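Local coordinates for protein proline dipeptidase (Streptococcus pneumoniae, PDB 3PN9) that probably belongs to a metal-dependent dipeptidase that splits dipeptides ending in proline, and corresponds to its amino-terminal domain rather than its catalytic one, at residues 21-26 with 100-105; 28-33 with 43-48; 34-39 with 65-70; 94-99 with 119-124. All blocks are in the same frame, centred on the assembly; numbering follows the deposited sequence.

Contact 1 (21-26 with 100-105); sequences VAVVSD and VAVEFD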
loop_
_atom_site.group_PDB
_atom_site.type_symbol
_atom_site.label_atom_id
_atom_site.label_comp_id
_atom_site.label_asym_id
_atom_site.label_seq_id
_atom_site.Cartn_x
_atom_site.Cartn_y
_atom_site.Cartn_z
ATOM N N VAL A 21 12.652 8.340 -1.465
ATOM C CA VAL A 21 13.707 7.596 -0.881
ATOM C C VAL A 21 13.743 7.838 0.627
ATOM O O VAL A 21 13.316 8.864 1.161
ATOM C CB VAL A 21 15.108 8.046 -1.566
ATOM C CG1 VAL A 21 15.312 9.526 -1.287
ATOM C CG2 VAL A 21 16.323 7.300 -0.953
ATOM N N ALA A 22 14.234 6.836 1.319
ATOM C CA ALA A 22 14.520 7.025 2.769
ATOM C C ALA A 22 16.046 6.936 2.950
ATOM O O ALA A 22 16.671 5.959 2.528
ATOM C CB ALA A 22 13.892 5.873 3.599
ATOM N N VAL A 23 16.575 7.834 3.757
ATOM C CA VAL A 23 17.975 7.910 3.942
ATOM C C VAL A 23 18.213 7.566 5.414
ATOM O O VAL A 23 17.886 8.339 6.322
ATOM C CB VAL A 23 18.564 9.372 3.682
ATOM C CG1 VAL A 23 20.116 9.312 3.864
ATOM C CG2 VAL A 23 18.133 9.837 2.255
ATOM N N VAL A 24 18.928 6.474 5.627
ATOM C CA VAL A 24 19.221 6.022 6.963
ATOM C C VAL A 24 20.670 6.365 7.247
ATOM O O VAL A 24 21.579 5.922 6.481
ATOM C CB VAL A 24 19.059 4.463 7.042
ATOM C CG1 VAL A 24 19.199 3.987 8.467
ATOM C CG2 VAL A 24 17.588 4.103 6.554
ATOM N N SER A 25 20.897 7.129 8.299
ATOM C CA SER A 25 22.211 7.706 8.590
ATOM C C SER A 25 22.726 7.121 9.892
ATOM O O SER A 25 23.911 7.215 10.240
ATOM C CB SER A 25 22.072 9.222 8.691
ATOM O OG SER A 25 21.126 9.621 9.738
ATOM N N ASP A 26 21.844 6.522 10.695
ATOM C CA ASP A 26 22.293 6.080 12.092
ATOM C C ASP A 26 22.883 4.655 11.945
ATOM O O ASP A 26 22.194 3.761 11.412
ATOM C CB ASP A 26 20.988 6.064 13.026
ATOM C CG ASP A 26 21.353 5.715 14.500
ATOM O OD1 ASP A 26 22.436 5.098 14.741
ATOM O OD2 ASP A 26 20.591 6.147 15.383
ATOM N N VAL A 100 11.859 13.167 0.532
ATOM C CA VAL A 100 12.919 12.318 1.073
ATOM C C VAL A 100 12.605 12.180 2.575
ATOM O O VAL A 100 12.222 13.155 3.192
ATOM C CB VAL A 100 14.285 13.106 0.877
ATOM C CG1 VAL A 100 15.490 12.455 1.630
ATOM C CG2 VAL A 100 14.589 13.170 -0.715
ATOM N N ALA A 101 12.876 11.029 3.190
ATOM C CA ALA A 101 12.754 10.907 4.626
ATOM C C ALA A 101 14.133 10.702 5.199
ATOM O O ALA A 101 14.886 9.905 4.677
ATOM C CB ALA A 101 11.820 9.594 5.010
ATOM N N VAL A 102 14.378 11.329 6.343
ATOM C CA VAL A 102 15.629 11.156 7.059
ATOM C C VAL A 102 15.390 11.054 8.555
ATOM O O VAL A 102 14.303 11.372 9.049
ATOM C CB VAL A 102 16.541 12.443 6.839
ATOM C CG1 VAL A 102 16.985 12.554 5.326
ATOM C CG2 VAL A 102 15.813 13.725 7.382
ATOM N N GLU A 103 16.375 10.550 9.298
ATOM C CA GLU A 103 16.126 10.357 10.722
ATOM C C GLU A 103 16.382 11.617 11.503
ATOM O O GLU A 103 17.565 11.922 11.803
ATOM C CB GLU A 103 17.025 9.276 11.329
ATOM C CG GLU A 103 16.838 7.891 10.537
ATOM C CD GLU A 103 17.860 6.847 10.978
ATOM O OE1 GLU A 103 19.000 6.749 10.440
ATOM O OE2 GLU A 103 17.581 6.104 11.961
ATOM N N PHE A 104 15.304 12.288 11.933
ATOM C CA PHE A 104 15.475 13.593 12.632
ATOM C C PHE A 104 16.223 13.405 13.930
ATOM O O PHE A 104 16.956 14.322 14.366
ATOM C CB PHE A 104 14.125 14.256 12.956
ATOM C CG PHE A 104 13.471 14.985 11.805
ATOM C CD1 PHE A 104 13.792 14.679 10.475
ATOM C CD2 PHE A 104 12.428 15.882 12.077
ATOM C CE1 PHE A 104 13.116 15.268 9.404
ATOM C CE2 PHE A 104 11.783 16.515 11.014
ATOM C CZ PHE A 104 12.151 16.248 9.658
ATOM N N ASP A 105 16.116 12.240 14.583
ATOM C CA ASP A 105 16.823 12.077 15.864
ATOM C C ASP A 105 18.296 11.721 15.714
ATOM O O ASP A 105 18.977 11.641 16.702
ATOM C CB ASP A 105 16.204 10.934 16.732
ATOM C CG ASP A 105 14.875 11.369 17.367
ATOM O OD1 ASP A 105 14.467 12.559 17.216
ATOM O OD2 ASP A 105 14.317 10.509 18.070
HETATM O O HOH W 1 18.801 10.084 8.082
#

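Contact 2 (28-33 with 43-48); sequences VTINYL and RQMFLF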
loop_
_atom_site.group_PDB
_atom_site.type_symbol
_atom_site.label_atom_id
_atom_site.label_comp_id
_atom_site.label_asym_id
_atom_site.label_seq_id
_atom_site.Cartn_x
_atom_site.Cartn_y
_atom_site.Cartn_z
ATOM N N VAL A 28 23.368 2.381 13.949
ATOM C CA VAL A 28 22.468 1.442 14.693
ATOM C C VAL A 28 21.259 1.081 13.859
ATOM O O VAL A 28 20.907 -0.100 13.753
ATOM C CB VAL A 28 22.108 1.989 16.093
ATOM C CG1 VAL A 28 20.981 1.092 16.767
ATOM C CG2 VAL A 28 23.359 2.008 17.032
ATOM N N THR A 29 20.637 2.034 13.176
ATOM C CA THR A 29 19.500 1.694 12.353
ATOM C C THR A 29 19.935 0.907 11.136
ATOM O O THR A 29 19.243 -0.049 10.667
ATOM C CB THR A 29 18.741 2.976 11.877
ATOM O OG1 THR A 29 18.507 3.822 12.992
ATOM C CG2 THR A 29 17.442 2.600 11.157
ATOM N N ILE A 30 21.073 1.308 10.533
ATOM C CA ILE A 30 21.512 0.560 9.402
ATOM C C ILE A 30 21.751 -0.924 9.773
ATOM O O ILE A 30 21.409 -1.845 9.013
ATOM C CB ILE A 30 22.913 1.194 8.888
ATOM C CG1 ILE A 30 22.552 2.584 8.254
ATOM C CG2 ILE A 30 23.490 0.203 7.822
ATOM C CD1 ILE A 30 23.831 3.458 7.758
ATOM N N ASN A 31 22.384 -1.133 10.921
ATOM C CA ASN A 31 22.601 -2.523 11.336
ATOM C C ASN A 31 21.286 -3.286 11.617
ATOM O O ASN A 31 21.065 -4.480 11.146
ATOM C CB ASN A 31 23.448 -2.495 12.622
ATOM C CG ASN A 31 23.744 -3.936 13.097
ATOM O OD1 ASN A 31 24.074 -4.766 12.283
ATOM N ND2 ASN A 31 23.616 -4.198 14.376
ATOM N N TYR A 32 20.363 -2.570 12.244
ATOM C CA TYR A 32 18.965 -3.138 12.473
ATOM C C TYR A 32 18.287 -3.592 11.144
ATOM O O TYR A 32 17.721 -4.699 11.049
ATOM C CB TYR A 32 18.106 -2.059 13.164
ATOM C CG TYR A 32 16.633 -2.443 13.291
ATOM C CD1 TYR A 32 16.264 -3.563 14.097
ATOM C CD2 TYR A 32 15.668 -1.729 12.619
ATOM C CE1 TYR A 32 14.842 -3.947 14.255
ATOM C CE2 TYR A 32 14.278 -2.067 12.759
ATOM C CZ TYR A 32 13.915 -3.182 13.570
ATOM O OH TYR A 32 12.600 -3.443 13.692
ATOM N N LEU A 33 18.390 -2.760 10.073
ATOM C CA LEU A 33 17.785 -3.080 8.822
ATOM C C LEU A 33 18.604 -4.059 8.005
ATOM O O LEU A 33 18.046 -4.715 7.186
ATOM C CB LEU A 33 17.520 -1.819 7.996
ATOM C CG LEU A 33 16.691 -0.735 8.685
ATOM C CD1 LEU A 33 16.703 0.655 7.921
ATOM C CD2 LEU A 33 15.197 -1.249 8.841
ATOM N N ARG A 43 33.597 9.769 8.714
ATOM C CA ARG A 43 33.337 9.550 7.308
ATOM C C ARG A 43 31.833 9.306 7.069
ATOM O O ARG A 43 31.114 8.998 8.030
ATOM C CB ARG A 43 34.105 8.295 6.886
ATOM C CG ARG A 43 35.657 8.600 7.042
ATOM C CD ARG A 43 36.394 7.551 6.264
ATOM N NE ARG A 43 37.838 7.817 6.128
ATOM C CZ ARG A 43 38.778 7.282 6.892
ATOM N NH1 ARG A 43 38.493 6.431 7.894
ATOM N NH2 ARG A 43 40.059 7.595 6.640
ATOM N N GLN A 44 31.380 9.433 5.834
ATOM C CA GLN A 44 29.966 9.294 5.488
ATOM C C GLN A 44 29.595 7.820 5.285
ATOM O O GLN A 44 30.336 7.015 4.643
ATOM C CB GLN A 44 29.606 10.110 4.250
ATOM C CG GLN A 44 30.054 11.660 4.424
ATOM C CD GLN A 44 29.392 12.250 5.610
ATOM O OE1 GLN A 44 28.213 11.863 5.969
ATOM N NE2 GLN A 44 30.051 13.213 6.228
HETATM N N MSE A 45 28.447 7.454 5.857
HETATM C CA MSE A 45 27.849 6.163 5.520
HETATM C C MSE A 45 26.327 6.423 5.488
HETATM O O MSE A 45 25.839 7.111 6.389
HETATM C CB MSE A 45 28.179 5.131 6.623
HETATM C CG MSE A 45 27.363 3.797 6.302
HETATM SE SE MSE A 45 27.868 2.359 7.500
HETATM C CE MSE A 45 27.380 3.161 9.283
ATOM N N PHE A 46 25.627 5.957 4.457
ATOM C CA PHE A 46 24.175 6.046 4.430
ATOM C C PHE A 46 23.644 4.787 3.795
ATOM O O PHE A 46 24.259 4.229 2.838
ATOM C CB PHE A 46 23.653 7.223 3.549
ATOM C CG PHE A 46 24.071 8.579 4.049
ATOM C CD1 PHE A 46 23.395 9.175 5.094
ATOM C CD2 PHE A 46 25.204 9.244 3.442
ATOM C CE1 PHE A 46 23.753 10.471 5.593
ATOM C CE2 PHE A 46 25.594 10.508 3.950
ATOM C CZ PHE A 46 24.856 11.137 4.966
ATOM N N LEU A 47 22.467 4.353 4.264
ATOM C CA LEU A 47 21.693 3.351 3.437
ATOM C C LEU A 47 20.570 4.140 2.730
ATOM O O LEU A 47 19.792 4.903 3.365
ATOM C CB LEU A 47 21.086 2.270 4.380
ATOM C CG LEU A 47 20.074 1.314 3.680
ATOM C CD1 LEU A 47 20.963 0.458 2.790
ATOM C CD2 LEU A 47 19.348 0.445 4.765
ATOM N N PHE A 48 20.500 4.052 1.403
ATOM C CA PHE A 48 19.438 4.730 0.711
ATOM C C PHE A 48 18.398 3.668 0.302
ATOM O O PHE A 48 18.745 2.752 -0.474
ATOM C CB PHE A 48 19.961 5.357 -0.587
ATOM C CG PHE A 48 20.932 6.496 -0.282
ATOM C CD1 PHE A 48 20.430 7.756 -0.008
ATOM C CD2 PHE A 48 22.334 6.238 -0.168
ATOM C CE1 PHE A 48 21.337 8.814 0.314
ATOM C CE2 PHE A 48 23.224 7.305 0.119
ATOM C CZ PHE A 48 22.702 8.590 0.376
#

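Contact 3 (34-39 with 65-70); sequences TGFYSD and ERASST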
loop_
_atom_site.group_PDB
_atom_site.type_symbol
_atom_site.label_atom_id
_atom_site.label_comp_id
_atom_site.label_asym_id
_atom_site.label_seq_id
_atom_site.Cartn_x
_atom_site.Cartn_y
_atom_site.Cartn_z
ATOM N N THR A 34 19.916 -4.159 8.170
ATOM C CA THR A 34 20.692 -4.919 7.143
ATOM C C THR A 34 21.597 -5.928 7.740
ATOM O O THR A 34 22.130 -6.719 7.024
ATOM C CB THR A 34 21.628 -4.014 6.246
ATOM O OG1 THR A 34 22.611 -3.475 7.120
ATOM C CG2 THR A 34 20.823 -2.871 5.620
ATOM N N GLY A 35 21.839 -5.866 9.038
ATOM C CA GLY A 35 22.827 -6.726 9.685
ATOM C C GLY A 35 24.289 -6.270 9.400
ATOM O O GLY A 35 25.216 -6.921 9.854
ATOM N N PHE A 36 24.493 -5.094 8.789
ATOM C CA PHE A 36 25.849 -4.543 8.596
ATOM C C PHE A 36 26.076 -3.457 9.637
ATOM O O PHE A 36 25.352 -2.432 9.655
ATOM C CB PHE A 36 26.042 -3.956 7.182
ATOM C CG PHE A 36 27.426 -3.319 7.011
ATOM C CD1 PHE A 36 28.552 -4.153 6.921
ATOM C CD2 PHE A 36 27.589 -1.929 7.062
ATOM C CE1 PHE A 36 29.895 -3.599 6.780
ATOM C CE2 PHE A 36 28.857 -1.334 6.924
ATOM C CZ PHE A 36 30.022 -2.178 6.800
ATOM N N TYR A 37 27.034 -3.675 10.553
ATOM C CA TYR A 37 27.387 -2.687 11.549
ATOM C C TYR A 37 28.793 -2.052 11.233
ATOM O O TYR A 37 29.764 -2.801 11.106
ATOM C CB TYR A 37 27.463 -3.286 12.988
ATOM C CG TYR A 37 27.735 -2.152 13.931
ATOM C CD1 TYR A 37 26.786 -1.184 14.184
ATOM C CD2 TYR A 37 29.033 -1.975 14.456
ATOM C CE1 TYR A 37 27.111 -0.053 15.021
ATOM C CE2 TYR A 37 29.383 -0.887 15.250
ATOM C CZ TYR A 37 28.424 0.058 15.524
ATOM O OH TYR A 37 28.800 1.134 16.267
ATOM N N SER A 38 28.909 -0.721 11.256
ATOM C CA SER A 38 30.227 -0.064 11.180
ATOM C C SER A 38 30.157 1.272 11.879
ATOM O O SER A 38 29.150 1.989 11.725
ATOM C CB SER A 38 30.578 0.151 9.669
ATOM O OG SER A 38 31.817 0.777 9.613
ATOM N N ASP A 39 31.184 1.654 12.635
ATOM C CA ASP A 39 31.179 2.994 13.147
ATOM C C ASP A 39 32.058 3.811 12.174
ATOM O O ASP A 39 33.214 3.627 12.183
ATOM C CB ASP A 39 31.805 3.020 14.535
ATOM C CG ASP A 39 31.821 4.419 15.107
ATOM O OD1 ASP A 39 31.498 5.391 14.345
ATOM O OD2 ASP A 39 32.229 4.522 16.280
ATOM N N GLU A 65 34.401 -4.013 1.105
ATOM C CA GLU A 65 34.477 -5.499 0.981
ATOM C C GLU A 65 33.532 -6.224 1.996
ATOM O O GLU A 65 32.819 -7.181 1.644
ATOM C CB GLU A 65 35.919 -5.948 1.234
ATOM C CG GLU A 65 36.147 -7.331 0.771
ATOM C CD GLU A 65 37.615 -7.776 0.902
ATOM O OE1 GLU A 65 38.164 -7.798 2.036
ATOM O OE2 GLU A 65 38.199 -8.134 -0.158
ATOM N N ARG A 66 33.582 -5.792 3.261
ATOM C CA ARG A 66 32.754 -6.403 4.323
ATOM C C ARG A 66 31.266 -6.069 4.061
ATOM O O ARG A 66 30.367 -6.971 4.174
ATOM C CB ARG A 66 33.213 -6.017 5.708
ATOM C CG ARG A 66 32.385 -6.717 6.828
ATOM C CD ARG A 66 33.133 -6.498 8.192
ATOM N NE ARG A 66 33.121 -5.085 8.595
ATOM C CZ ARG A 66 32.118 -4.498 9.278
ATOM N NH1 ARG A 66 31.052 -5.225 9.668
ATOM N NH2 ARG A 66 32.186 -3.215 9.633
ATOM N N ALA A 67 30.987 -4.818 3.656
ATOM C CA ALA A 67 29.621 -4.480 3.391
ATOM C C ALA A 67 29.090 -5.354 2.226
ATOM O O ALA A 67 27.973 -5.862 2.304
ATOM C CB ALA A 67 29.467 -3.012 3.112
ATOM N N SER A 68 29.859 -5.485 1.140
ATOM C CA SER A 68 29.388 -6.231 -0.045
ATOM C C SER A 68 29.154 -7.714 0.261
ATOM O O SER A 68 28.299 -8.305 -0.369
ATOM C CB SER A 68 30.431 -6.157 -1.203
ATOM O OG SER A 68 30.629 -4.805 -1.494
ATOM N N SER A 69 29.856 -8.297 1.244
ATOM C CA SER A 69 29.576 -9.683 1.580
ATOM C C SER A 69 28.471 -9.780 2.592
ATOM O O SER A 69 27.898 -10.835 2.733
ATOM C CB SER A 69 30.826 -10.457 1.991
ATOM O OG SER A 69 31.270 -9.872 3.161
ATOM N N THR A 70 28.062 -8.669 3.204
ATOM C CA THR A 70 26.908 -8.700 4.178
ATOM C C THR A 70 25.563 -8.532 3.504
ATOM O O THR A 70 24.576 -9.124 3.922
ATOM C CB THR A 70 27.114 -7.624 5.320
ATOM O OG1 THR A 70 28.393 -7.870 5.877
ATOM C CG2 THR A 70 26.040 -7.757 6.472
HETATM O O HOH W 2 23.062 -9.560 6.881
#

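Contact 4 (94-99 with 119-124); sequences QLDFKR and FETAEF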
loop_
_atom_site.group_PDB
_atom_site.type_symbol
_atom_site.label_atom_id
_atom_site.label_comp_id
_atom_site.label_asym_id
_atom_site.label_seq_id
_atom_site.Cartn_x
_atom_site.Cartn_y
_atom_site.Cartn_z
ATOM N N GLN A 94 19.237 8.729 -11.526
ATOM C CA GLN A 94 19.070 10.178 -11.775
ATOM C C GLN A 94 17.599 10.521 -11.792
ATOM O O GLN A 94 17.055 10.732 -12.870
ATOM C CB GLN A 94 19.731 10.533 -13.164
ATOM C CG GLN A 94 21.263 10.119 -13.173
ATOM C CD GLN A 94 22.075 10.842 -12.037
ATOM O OE1 GLN A 94 22.237 12.046 -12.064
ATOM N NE2 GLN A 94 22.543 10.099 -11.037
ATOM N N LEU A 95 16.917 10.547 -10.633
ATOM C CA LEU A 95 15.439 10.691 -10.633
ATOM C C LEU A 95 15.168 12.112 -10.165
ATOM O O LEU A 95 16.066 12.808 -9.723
ATOM C CB LEU A 95 14.768 9.715 -9.581
ATOM C CG LEU A 95 15.072 8.244 -9.831
ATOM C CD1 LEU A 95 14.475 7.260 -8.821
ATOM C CD2 LEU A 95 14.769 7.826 -11.294
ATOM N N ASP A 96 13.915 12.482 -10.132
ATOM C CA ASP A 96 13.527 13.740 -9.540
ATOM C C ASP A 96 13.128 13.395 -8.085
ATOM O O ASP A 96 12.061 12.782 -7.860
ATOM C CB ASP A 96 12.298 14.235 -10.306
ATOM C CG ASP A 96 11.847 15.574 -9.817
ATOM O OD1 ASP A 96 12.592 16.142 -8.978
ATOM O OD2 ASP A 96 10.746 16.046 -10.227
ATOM N N PHE A 97 13.999 13.674 -7.109
ATOM C CA PHE A 97 13.657 13.341 -5.712
ATOM C C PHE A 97 12.822 14.459 -5.136
ATOM O O PHE A 97 13.370 15.467 -4.738
ATOM C CB PHE A 97 14.926 13.037 -4.908
ATOM C CG PHE A 97 15.674 11.800 -5.412
ATOM C CD1 PHE A 97 15.319 10.542 -4.950
ATOM C CD2 PHE A 97 16.779 11.912 -6.295
ATOM C CE1 PHE A 97 15.976 9.371 -5.384
ATOM C CE2 PHE A 97 17.453 10.781 -6.723
ATOM C CZ PHE A 97 17.054 9.463 -6.283
ATOM N N LYS A 98 11.503 14.330 -5.082
ATOM C CA LYS A 98 10.715 15.414 -4.484
ATOM C C LYS A 98 10.522 15.282 -3.014
ATOM O O LYS A 98 10.295 16.292 -2.308
ATOM C CB LYS A 98 9.328 15.369 -5.086
ATOM C CG LYS A 98 9.434 15.666 -6.575
ATOM C CD LYS A 98 7.983 15.793 -7.138
ATOM C CE LYS A 98 7.716 14.632 -8.012
ATOM N NZ LYS A 98 7.089 15.275 -9.232
ATOM N N ARG A 99 10.562 14.027 -2.512
ATOM C CA ARG A 99 10.256 13.827 -1.072
ATOM C C ARG A 99 11.203 12.810 -0.540
ATOM O O ARG A 99 11.301 11.668 -1.090
ATOM C CB ARG A 99 8.765 13.389 -0.905
ATOM C CG ARG A 99 7.747 14.549 -1.314
ATOM C CD ARG A 99 6.207 14.259 -1.149
ATOM N NE ARG A 99 5.985 13.288 -0.073
ATOM C CZ ARG A 99 6.138 13.537 1.231
ATOM N NH1 ARG A 99 6.448 14.772 1.655
ATOM N NH2 ARG A 99 5.941 12.566 2.132
ATOM N N PHE A 119 20.003 16.095 -2.899
ATOM C CA PHE A 119 18.592 16.241 -3.238
ATOM C C PHE A 119 18.203 17.716 -3.182
ATOM O O PHE A 119 17.653 18.210 -2.186
ATOM C CB PHE A 119 17.688 15.418 -2.201
ATOM C CG PHE A 119 18.136 13.988 -2.041
ATOM C CD1 PHE A 119 18.011 13.107 -3.105
ATOM C CD2 PHE A 119 18.679 13.534 -0.829
ATOM C CE1 PHE A 119 18.347 11.780 -2.979
ATOM C CE2 PHE A 119 19.050 12.242 -0.720
ATOM C CZ PHE A 119 18.907 11.332 -1.781
ATOM N N GLU A 120 18.475 18.452 -4.240
ATOM C CA GLU A 120 18.419 19.923 -4.229
ATOM C C GLU A 120 17.062 20.495 -4.148
ATOM O O GLU A 120 16.931 21.611 -3.688
ATOM C CB GLU A 120 19.066 20.489 -5.526
ATOM C CG GLU A 120 20.537 20.096 -5.519
ATOM C CD GLU A 120 21.300 20.634 -6.777
ATOM O OE1 GLU A 120 21.742 19.846 -7.617
ATOM O OE2 GLU A 120 21.412 21.844 -6.922
ATOM N N THR A 121 16.022 19.801 -4.605
ATOM C CA THR A 121 14.695 20.415 -4.405
ATOM C C THR A 121 13.735 19.510 -3.593
ATOM O O THR A 121 12.543 19.657 -3.766
ATOM C CB THR A 121 14.014 20.718 -5.790
ATOM O OG1 THR A 121 14.191 19.564 -6.641
ATOM C CG2 THR A 121 14.800 21.934 -6.508
ATOM N N ALA A 122 14.235 18.611 -2.745
ATOM C CA ALA A 122 13.319 17.709 -1.968
ATOM C C ALA A 122 12.744 18.399 -0.721
ATOM O O ALA A 122 13.410 19.238 -0.128
ATOM C CB ALA A 122 14.067 16.460 -1.539
ATOM N N GLU A 123 11.551 18.022 -0.292
ATOM C CA GLU A 123 11.125 18.264 1.127
ATOM C C GLU A 123 11.636 17.110 1.947
ATOM O O GLU A 123 11.726 15.935 1.405
ATOM C CB GLU A 123 9.604 18.146 1.350
ATOM C CG GLU A 123 8.631 18.549 0.310
ATOM C CD GLU A 123 7.148 18.253 0.855
ATOM O OE1 GLU A 123 6.755 18.910 1.895
ATOM O OE2 GLU A 123 6.426 17.341 0.312
ATOM N N PHE A 124 11.938 17.357 3.218
ATOM C CA PHE A 124 12.492 16.292 4.099
ATOM C C PHE A 124 11.469 15.894 5.173
ATOM O O PHE A 124 11.113 16.742 6.029
ATOM C CB PHE A 124 13.800 16.745 4.722
ATOM C CG PHE A 124 14.965 16.743 3.687
ATOM C CD1 PHE A 124 15.923 15.799 3.739
ATOM C CD2 PHE A 124 15.052 17.711 2.696
ATOM C CE1 PHE A 124 17.056 15.812 2.831
ATOM C CE2 PHE A 124 16.134 17.654 1.699
ATOM C CZ PHE A 124 17.123 16.699 1.815
HETATM O O HOH W 3 15.859 16.866 -5.059
HETATM O O HOH W 4 9.616 18.498 -3.399
#

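Contact 1 (21-26 with 100-105)
Val21, Ala22 and Val23 run parallel to Val100, Ala101 and Val102 as neighbouring strands inside the mixed sheet, with short axes 4.7 Å apart and 21° from parallel. Ala101 ties the pair on both its polar atoms: its N gives a hydrogen bond to Val21 O (3.0 Å) and its O takes one from Val23 N (2.8 Å). Ala22 and Ala101 face one side of the sheet. The other side carries the valines, where Val21 and Val100 lie side by side, CG1 to CG2, and Val23 CG2 crosses over to Val100 CG1 at 3.8 Å; Leu115 of helix 109-118 packs on Val23 and Val102. Beyond the strands a water joins Val23 O, Glu103 N and Ser25 OG, which also bonds Asn106 OD1.

Glu103 reaches across to the other segment. Its OE1 accepts from Ser25 N (2.9 Å), which arrives almost in line with the C-O bond, and from Asp26 N (2.9 Å) on the syn side, 21° out of the carboxylate plane. OE2 bonds to Thr29 OG1, while Asp26, the N-cap of helix 27-34, bonds Val28 N through OD1. Two backbone N-H groups and the start of a helix probably steady the negative charge of the buried Glu103, partly offsetting the Asp26 carboxylate, whose OD2 stands 4.6 Å from Glu103 OE2.

Contact 2 (28-33 with 43-48)
The flat group that Ile30 meets is a peptide: its CD1 lies above the plane joining Phe46 to Leu47, offset toward the N-H of Leu47 and 3.9 Å from Leu47 N. No aromatic ring takes part across the contact. The Phe46 ring is turned to the far side of the strand, where Val23 and Ile88 of helix 84-91 touch it. Segment 28-33 is met by Leu47, the selenomethionine chain of Met45 and a strand peptide; no hydrogen bond crosses.

Ile30 and Met45, present as selenomethionine, reach toward each other tip to tip, with Ile30 CD1 3.8 Å from Met45 CG. The Met45 chain leaves its backbone extended and then bends at its last torsion (chi3 60°), which carries CE back to 3.9 Å from that same Ile30 CD1. Ile30 CD1 is thus held between CG and CE of one side chain and the peptide beside it. Ile30 and Leu47 instead slide past each other in opposite directions, Ile30 CG1 lying 4.2 Å from Leu47 CB. One turn further along, Leu33 CD1 meets Leu47 CD2 at 4.1 Å, the two side chains set at a slant.

Val24 of the adjacent strand touches both Ile30 and Leu33, and Met134 of helix 128-134 lies against Leu33. With the short helix and strand axes 9.1 Å apart and 48° from parallel, this is a helix laid on the face of a sheet by apolar packing, the usual layering of an alpha/beta domain such as the creatinase/prolidase amino-terminal one.

Contact 3 (34-39 with 65-70)
Phe36 touches Arg66 and Ala67 of helix 64-70, and its CE1 stands over the centre of the Arg66 guanidinium, 3.5 Å from CZ. Ring and guanidinium planes are 26° apart, yet the side chains cross at a slant. Ala67 CB lies over one face of the ring as a CH-pi contact, 3.9 Å from the centroid. Thr70 comes to the ring edge at about a right angle, with OG1, which also bonds Arg66 O (2.8 Å), 3.9 Å from Phe36 CD1; its CG2 rests on Gly35 O.

A bend in the Arg66 chain (chi3 67°) turns the guanidinium end-on to Tyr37 O, which takes hydrogen bonds from NH2 (2.9 Å) and NH1 (3.1 Å). The two bonds to one oxygen direct the end of the guanidinium; Phe36 CE1 against its face probably limits turning about that line, and NH2 has a salt bridge to Glu63.

The loop leaves helix 27-34 through Gly35, with positive phi, in an ST turn where Thr34 OG1, itself bonded to Ile30 O, accepts from Phe36 N. It packs on helix 64-70, while Leu57 of strand 56-60 touches Phe36 and Ala67, and Val75 of strand 75-78 backs Ala67.

Contact 4 (94-99 with 119-124)
Phe119 points an edge at the face of Phe97 in a T-shaped pair, with centroids 4.9 Å apart and planes at 70°. Phe119 CE1 stands over the centre of the Phe97 ring, and CD1 comes to 3.5 Å from Phe97 CG. Leu95 CB lies on the opposite face of that ring, toward its rim. The backbone supplies a hydrogen bond from Glu123 N to Lys98 O (2.9 Å).

The backbones of Arg99 and Glu123 form a parallel bridge, where the beta-alpha-beta crossover of strand 99-102, helix 109-118 and strand 123-126 returns to the sheet; strand 123-126 is its outermost within the chain. Water adds two bridges, one from Phe97 O to Thr121 N, the other from Lys98 O to Thr121 O, both to Thr121 within the type I turn Phe119 to Ala122.

Arg99 NH1 makes a salt bridge with Glu123 OE2 at 2.9 Å, the side chains lying side by side. NH1 comes from well above the carboxylate plane (62° out), with OE2 near the guanidinium plane. NH2 of the same guanidinium forms a salt bridge with Asp125 and a hydrogen bond to Glu17 O, and NE bonds Lys18 O. Leu62 of the second subunit packs against Arg99.

How the contacts relate
Contacts 1, 2 and 4 meet in one sheet. Strand 21-24 joins contact 1 to contact 2 through a probable hydrogen bond from Leu47 N to Val24 O (2.9 Å). On its other flank, contact 1 passes to contact 4 through Val100 N and Glu123 O, also 2.9 Å apart, and Val21 CG1 packs on Phe97 CD1. Contact 3 lies at one end, joined to contact 2 where Met45 CE approaches Ser38 O at 3.2 Å. It sits about 27 Å, centre to centre, from contact 4, across the chain's centre. Contacts 2 and 3 are nested in the loop that contact 1 closes, whereas contact 4 crosses that loop.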